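Local coordinates for protein intimin (Escherichia coli O127:H6 str. E2348/69, PDB 6TQD) that probably helps the bacterium adhere to host cells, through a passenger whose extracellular juncture domains adopt a constitutively extended conformation, at residues 156-161 / 174-180; 115-119 / 129-133. All coordinates share one frame; numbering follows the deposited sequence.

How the contacts relate
Both contacts illustrate how short strand pairings are built at the margins of an Ig-like sheet. They are neighbouring pairings in one antiparallel sheet, since strands 171-177 and 130-138 lie side by side in it, joined by probable backbone hydrogen bonds such as Val-174 O to Tyr-132 N. Each is partly buried: Val-174 and Leu-176 in contact 1 and Phe-115, Ile-130 and Tyr-132 in contact 2 face the domain interior, while most hydroxyls and the charged groups lie outside, although Ser-178 is buried. The chemistry differs accordingly. Contact 1 packs alanine and leucine methyl groups and borrows serine hydroxyls at its ends; contact 2 buries aromatic rings and finishes with a carboxylate and an ammonium group.

Contact 1 (156-161 / 174-180); sequences TAVLSA and VTLKSDK
Leu-159 lays its CD2 methyl against CD1 of Leu-176, 3.7 Å away, and the same CD1 also meets the CB of Ala-157 at 3.6 Å. With CG of Leu-176 anti to the backbone N (chi1 -175°), its CD1 sits between these two neighbours on the inner face of the sheet, where Ile-152 and Val-186 continue the apolar layer. Short strand 158-159 pairs antiparallel with strand 171-177 of the bacterial Ig-like domain.

The backbone pairing is brief. Val-158 and Lys-177 form one hydrogen-bonded pair, with Val-158 N 2.9 Å from Lys-177 O, and Ser-160 N donates to Thr-175 O. Beyond them serine hydroxyls take over. At one end Thr-175 N donates to Ser-160 OG over 2.9 Å in a fairly straight bond (165° at the hydrogen). At the other, Ser-178 OG gives a short bond of 2.6 Å to Thr-156 O, approaching 22° out of the carbonyl plane, while accepting from Lys-180 N in an ST turn. A water bridges Thr-156 O and Lys-180 O beside it. The extended Lys-180 chain crosses Thr-156 at about a right angle, its CD 3.8 Å from Thr-156 CB.

Hydroxyls thus continue the pairing beyond the short strand 158-159, and Ser-178 OG, both donor and acceptor, ties the turn to the backbone of segment 156-161.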
loop_
_atom_site.group_PDB
_atom_site.type_symbol
_atom_site.label_atom_id
_atom_site.label_comp_id
_atom_site.label_asym_id
_atom_site.label_seq_id
_atom_site.Cartn_x
_atom_site.Cartn_y
_atom_site.Cartn_z
ATOM N N THR A 156 1.532 -8.761 -29.871
ATOM C CA THR A 156 1.577 -7.817 -30.981
ATOM C C THR A 156 0.405 -6.855 -30.845
ATOM O O THR A 156 -0.758 -7.262 -30.982
ATOM C CB THR A 156 1.491 -8.565 -32.309
ATOM O OG1 THR A 156 2.568 -9.509 -32.411
ATOM C CG2 THR A 156 1.543 -7.586 -33.480
ATOM N N ALA A 157 0.706 -5.581 -30.621
ATOM C CA ALA A 157 -0.313 -4.558 -30.408
ATOM C C ALA A 157 0.360 -3.194 -30.501
ATOM O O ALA A 157 1.565 -3.090 -30.743
ATOM C CB ALA A 157 -1.028 -4.762 -29.070
ATOM N N VAL A 158 -0.430 -2.141 -30.289
ATOM C CA VAL A 158 0.051 -0.765 -30.384
ATOM C C VAL A 158 -0.514 0.036 -29.216
ATOM O O VAL A 158 -1.733 0.052 -28.999
ATOM C CB VAL A 158 -0.369 -0.110 -31.718
ATOM C CG1 VAL A 158 0.196 1.296 -31.815
ATOM C CG2 VAL A 158 0.067 -0.962 -32.909
ATOM N N LEU A 159 0.367 0.712 -28.479
ATOM C CA LEU A 159 -0.021 1.592 -27.386
ATOM C C LEU A 159 -0.241 3.004 -27.909
ATOM O O LEU A 159 0.456 3.460 -28.822
ATOM C CB LEU A 159 1.069 1.621 -26.312
ATOM C CG LEU A 159 1.188 0.384 -25.424
ATOM C CD1 LEU A 159 2.466 0.447 -24.618
ATOM C CD2 LEU A 159 -0.003 0.245 -24.488
ATOM N N SER A 160 -1.227 3.696 -27.338
ATOM C CA SER A 160 -1.514 5.063 -27.760
ATOM C C SER A 160 -0.431 6.046 -27.347
ATOM O O SER A 160 -0.309 7.110 -27.963
ATOM C CB SER A 160 -2.877 5.514 -27.230
ATOM O OG SER A 160 -2.919 5.435 -25.820
ATOM N N ALA A 161 0.348 5.719 -26.321
ATOM C CA ALA A 161 1.420 6.570 -25.833
ATOM C C ALA A 161 2.361 5.689 -25.021
ATOM O O ALA A 161 1.980 4.619 -24.548
ATOM C CB ALA A 161 0.897 7.707 -24.952
ATOM N N VAL A 174 -3.730 4.761 -20.676
ATOM C CA VAL A 174 -3.212 4.529 -22.025
ATOM C C VAL A 174 -4.163 3.545 -22.693
ATOM O O VAL A 174 -4.855 2.787 -22.021
ATOM C CB VAL A 174 -1.765 3.981 -21.971
ATOM C CG1 VAL A 174 -1.734 2.596 -21.343
ATOM C CG2 VAL A 174 -1.136 3.969 -23.356
ATOM N N THR A 175 -4.194 3.546 -24.036
ATOM C CA THR A 175 -5.040 2.609 -24.765
ATOM C C THR A 175 -4.185 1.648 -25.589
ATOM O O THR A 175 -3.036 1.939 -25.929
ATOM C CB THR A 175 -6.061 3.300 -25.682
ATOM O OG1 THR A 175 -5.406 3.815 -26.848
ATOM C CG2 THR A 175 -6.776 4.434 -24.945
ATOM N N LEU A 176 -4.761 0.482 -25.866
ATOM C CA LEU A 176 -4.114 -0.607 -26.585
ATOM C C LEU A 176 -5.057 -1.102 -27.675
ATOM O O LEU A 176 -6.243 -1.301 -27.416
ATOM C CB LEU A 176 -3.819 -1.751 -25.611
ATOM C CG LEU A 176 -3.036 -2.921 -26.188
ATOM C CD1 LEU A 176 -1.564 -2.545 -26.320
ATOM C CD2 LEU A 176 -3.219 -4.169 -25.336
ATOM N N LYS A 177 -4.524 -1.303 -28.878
ATOM C CA LYS A 177 -5.283 -1.839 -30.009
ATOM C C LYS A 177 -4.415 -2.867 -30.719
ATOM O O LYS A 177 -3.186 -2.842 -30.613
ATOM C CB LYS A 177 -5.668 -0.741 -31.012
ATOM C CG LYS A 177 -6.499 0.390 -30.421
ATOM C CD LYS A 177 -6.653 1.543 -31.401
ATOM C CE LYS A 177 -7.430 2.692 -30.777
ATOM N NZ LYS A 177 -7.584 3.839 -31.716
ATOM N N SER A 178 -5.049 -3.768 -31.465
ATOM C CA SER A 178 -4.278 -4.769 -32.199
ATOM C C SER A 178 -5.054 -5.263 -33.408
ATOM O O SER A 178 -6.281 -5.385 -33.357
ATOM C CB SER A 178 -3.919 -5.971 -31.318
ATOM O OG SER A 178 -3.133 -6.901 -32.041
ATOM N N ASP A 179 -4.316 -5.548 -34.484
ATOM C CA ASP A 179 -4.827 -6.173 -35.697
ATOM C C ASP A 179 -4.619 -7.684 -35.730
ATOM O O ASP A 179 -4.945 -8.319 -36.737
ATOM C CB ASP A 179 -4.114 -5.579 -36.921
ATOM C CG ASP A 179 -4.541 -4.161 -37.219
ATOM O OD1 ASP A 179 -5.722 -3.953 -37.575
ATOM O OD2 ASP A 179 -3.694 -3.249 -37.099
ATOM N N LYS A 180 -4.070 -8.275 -34.676
ATOM C CA LYS A 180 -3.710 -9.685 -34.674
ATOM C C LYS A 180 -4.379 -10.365 -33.489
ATOM O O LYS A 180 -4.355 -9.821 -32.369
ATOM C CB LYS A 180 -2.180 -9.815 -34.557
ATOM C CG LYS A 180 -1.681 -11.249 -34.450
ATOM C CD LYS A 180 -0.159 -11.301 -34.401
ATOM C CE LYS A 180 0.349 -12.719 -34.191
ATOM N NZ LYS A 180 1.836 -12.767 -34.099
HETATM O O HOH W 1 -2.739 -9.521 -30.288
HETATM O O HOH W 2 -3.650 2.182 -29.115
#

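Contact 2 (115-119 / 129-133); sequences FTADK and AITYT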
loop_
_atom_site.group_PDB
_atom_site.type_symbol
_atom_site.label_atom_id
_atom_site.label_comp_id
_atom_site.label_asym_id
_atom_site.label_seq_id
_atom_site.Cartn_x
_atom_site.Cartn_y
_atom_site.Cartn_z
ATOM N N PHE A 115 -2.495 -1.900 -12.037
ATOM C CA PHE A 115 -2.485 -1.614 -13.471
ATOM C C PHE A 115 -3.510 -2.560 -14.093
ATOM O O PHE A 115 -3.253 -3.762 -14.218
ATOM C CB PHE A 115 -1.098 -1.811 -14.070
ATOM C CG PHE A 115 -0.961 -1.305 -15.480
ATOM C CD1 PHE A 115 -1.491 -0.074 -15.840
ATOM C CD2 PHE A 115 -0.273 -2.037 -16.433
ATOM C CE1 PHE A 115 -1.352 0.404 -17.129
ATOM C CE2 PHE A 115 -0.137 -1.565 -17.724
ATOM C CZ PHE A 115 -0.676 -0.339 -18.071
ATOM N N THR A 116 -4.666 -2.009 -14.455
ATOM C CA THR A 116 -5.813 -2.806 -14.858
ATOM C C THR A 116 -6.384 -2.277 -16.164
ATOM O O THR A 116 -6.231 -1.100 -16.506
ATOM C CB THR A 116 -6.918 -2.765 -13.790
ATOM O OG1 THR A 116 -7.324 -1.411 -13.557
ATOM C CG2 THR A 116 -6.411 -3.353 -12.482
ATOM N N ALA A 117 -7.050 -3.164 -16.882
ATOM C CA ALA A 117 -7.707 -2.838 -18.141
ATOM C C ALA A 117 -9.221 -2.839 -17.971
ATOM O O ALA A 117 -9.770 -3.549 -17.120
ATOM C CB ALA A 117 -7.308 -3.845 -19.218
ATOM N N ASP A 118 -9.896 -2.040 -18.792
ATOM C CA ASP A 118 -11.347 -1.972 -18.729
ATOM C C ASP A 118 -12.028 -3.162 -19.391
ATOM O O ASP A 118 -13.233 -3.352 -19.196
ATOM C CB ASP A 118 -11.874 -0.665 -19.340
ATOM C CG ASP A 118 -11.691 -0.591 -20.843
ATOM O OD1 ASP A 118 -10.797 -1.275 -21.377
ATOM O OD2 ASP A 118 -12.474 0.148 -21.492
ATOM N N LYS A 119 -11.294 -3.974 -20.149
ATOM C CA LYS A 119 -11.864 -5.130 -20.825
ATOM C C LYS A 119 -10.861 -6.268 -20.782
ATOM O O LYS A 119 -9.650 -6.039 -20.748
ATOM C CB LYS A 119 -12.153 -4.840 -22.304
ATOM C CG LYS A 119 -12.977 -3.609 -22.557
ATOM C CD LYS A 119 -12.917 -3.221 -24.021
ATOM C CE LYS A 119 -13.685 -1.942 -24.268
ATOM N NZ LYS A 119 -13.617 -1.536 -25.689
ATOM N N ALA A 129 -10.444 -0.408 -28.685
ATOM C CA ALA A 129 -9.434 -0.033 -27.709
ATOM C C ALA A 129 -9.701 -0.712 -26.378
ATOM O O ALA A 129 -10.844 -0.784 -25.913
ATOM C CB ALA A 129 -9.438 1.484 -27.506
ATOM N N ILE A 130 -8.626 -1.211 -25.769
ATOM C CA ILE A 130 -8.604 -1.599 -24.360
ATOM C C ILE A 130 -7.880 -0.490 -23.611
ATOM O O ILE A 130 -6.741 -0.147 -23.947
ATOM C CB ILE A 130 -7.904 -2.949 -24.169
ATOM C CG1 ILE A 130 -8.667 -4.056 -24.913
ATOM C CG2 ILE A 130 -7.772 -3.272 -22.684
ATOM C CD1 ILE A 130 -8.017 -5.423 -24.816
ATOM N N THR A 131 -8.533 0.080 -22.601
ATOM C CA THR A 131 -7.979 1.213 -21.870
ATOM C C THR A 131 -7.438 0.735 -20.532
ATOM O O THR A 131 -8.156 0.089 -19.757
ATOM C CB THR A 131 -9.021 2.304 -21.654
ATOM O OG1 THR A 131 -9.504 2.739 -22.936
ATOM C CG2 THR A 131 -8.418 3.479 -20.916
ATOM N N TYR A 132 -6.188 1.078 -20.260
ATOM C CA TYR A 132 -5.496 0.684 -19.038
ATOM C C TYR A 132 -5.369 1.879 -18.109
ATOM O O TYR A 132 -5.164 3.008 -18.553
ATOM C CB TYR A 132 -4.098 0.163 -19.356
ATOM C CG TYR A 132 -4.056 -1.187 -20.026
ATOM C CD1 TYR A 132 -4.352 -1.336 -21.378
ATOM C CD2 TYR A 132 -3.697 -2.318 -19.311
ATOM C CE1 TYR A 132 -4.304 -2.584 -21.986
ATOM C CE2 TYR A 132 -3.644 -3.563 -19.910
ATOM C CZ TYR A 132 -3.945 -3.691 -21.251
ATOM O OH TYR A 132 -3.897 -4.926 -21.868
ATOM N N THR A 133 -5.458 1.614 -16.806
ATOM C CA THR A 133 -5.322 2.634 -15.780
ATOM C C THR A 133 -4.265 2.155 -14.799
ATOM O O THR A 133 -4.390 1.065 -14.241
ATOM C CB THR A 133 -6.644 2.864 -15.042
ATOM O OG1 THR A 133 -7.655 3.275 -15.966
ATOM C CG2 THR A 133 -6.475 3.940 -13.968
HETATM O O HOH W 3 -11.501 1.118 -23.964
#
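Ala-117 sets its methyl over one face of the Tyr-132 ring, a CH-pi contact with CB 3.9 Å from the ring centroid, and this pair opens the tightly packed half of an antiparallel strand pairing in the bacterial Ig-like fold. Strands 115-117 and 130-133 run side by side at the edge of a sheet, and their inward side chains meet the facing sheet through strands 182-189 and 197-205. Phe-115, two residues earlier in its strand, joins it. With CG anti to its own amide nitrogen (chi1 -170°), the ring reaches across so that CE1 comes within 3.5 Å of Tyr-132 CB. The two rings are inclined by 34° to each other, with Tyr-132 CD2 over a face of the phenylalanine. Ile-130 extends the same layer, its CG2 touching the CB of Ala-117 at 3.5 Å, so the alanine methyl touches both an aromatic ring and a branched aliphatic chain.

Thr-116 and Thr-133 form a hydrogen-bonded pair, and their side chains lie on the outer face.

The solvent side, where Asp-118 is exposed, is held instead by polar bonds and a water. After Ala-117 the segment leaves strand geometry, and Asp-118 uses both its backbone and its carboxylate: its N donates to Thr-131 O, while OD1 accepts from Thr-131 N at 2.9 Å, met from above the carboxylate plane, 54° out of it. The extended Lys-119 chain carries NZ to the Ala-129 carbonyl and also forms a salt bridge with Glu-128. One water gathers the outer groups, donating to Asp-118 OD2 and Ala-129 O and accepting from Thr-131 OG1. Lys-119 NZ reaches Ala-129 O at 2.9 Å, giving that carbonyl oxygen a second donor besides the water.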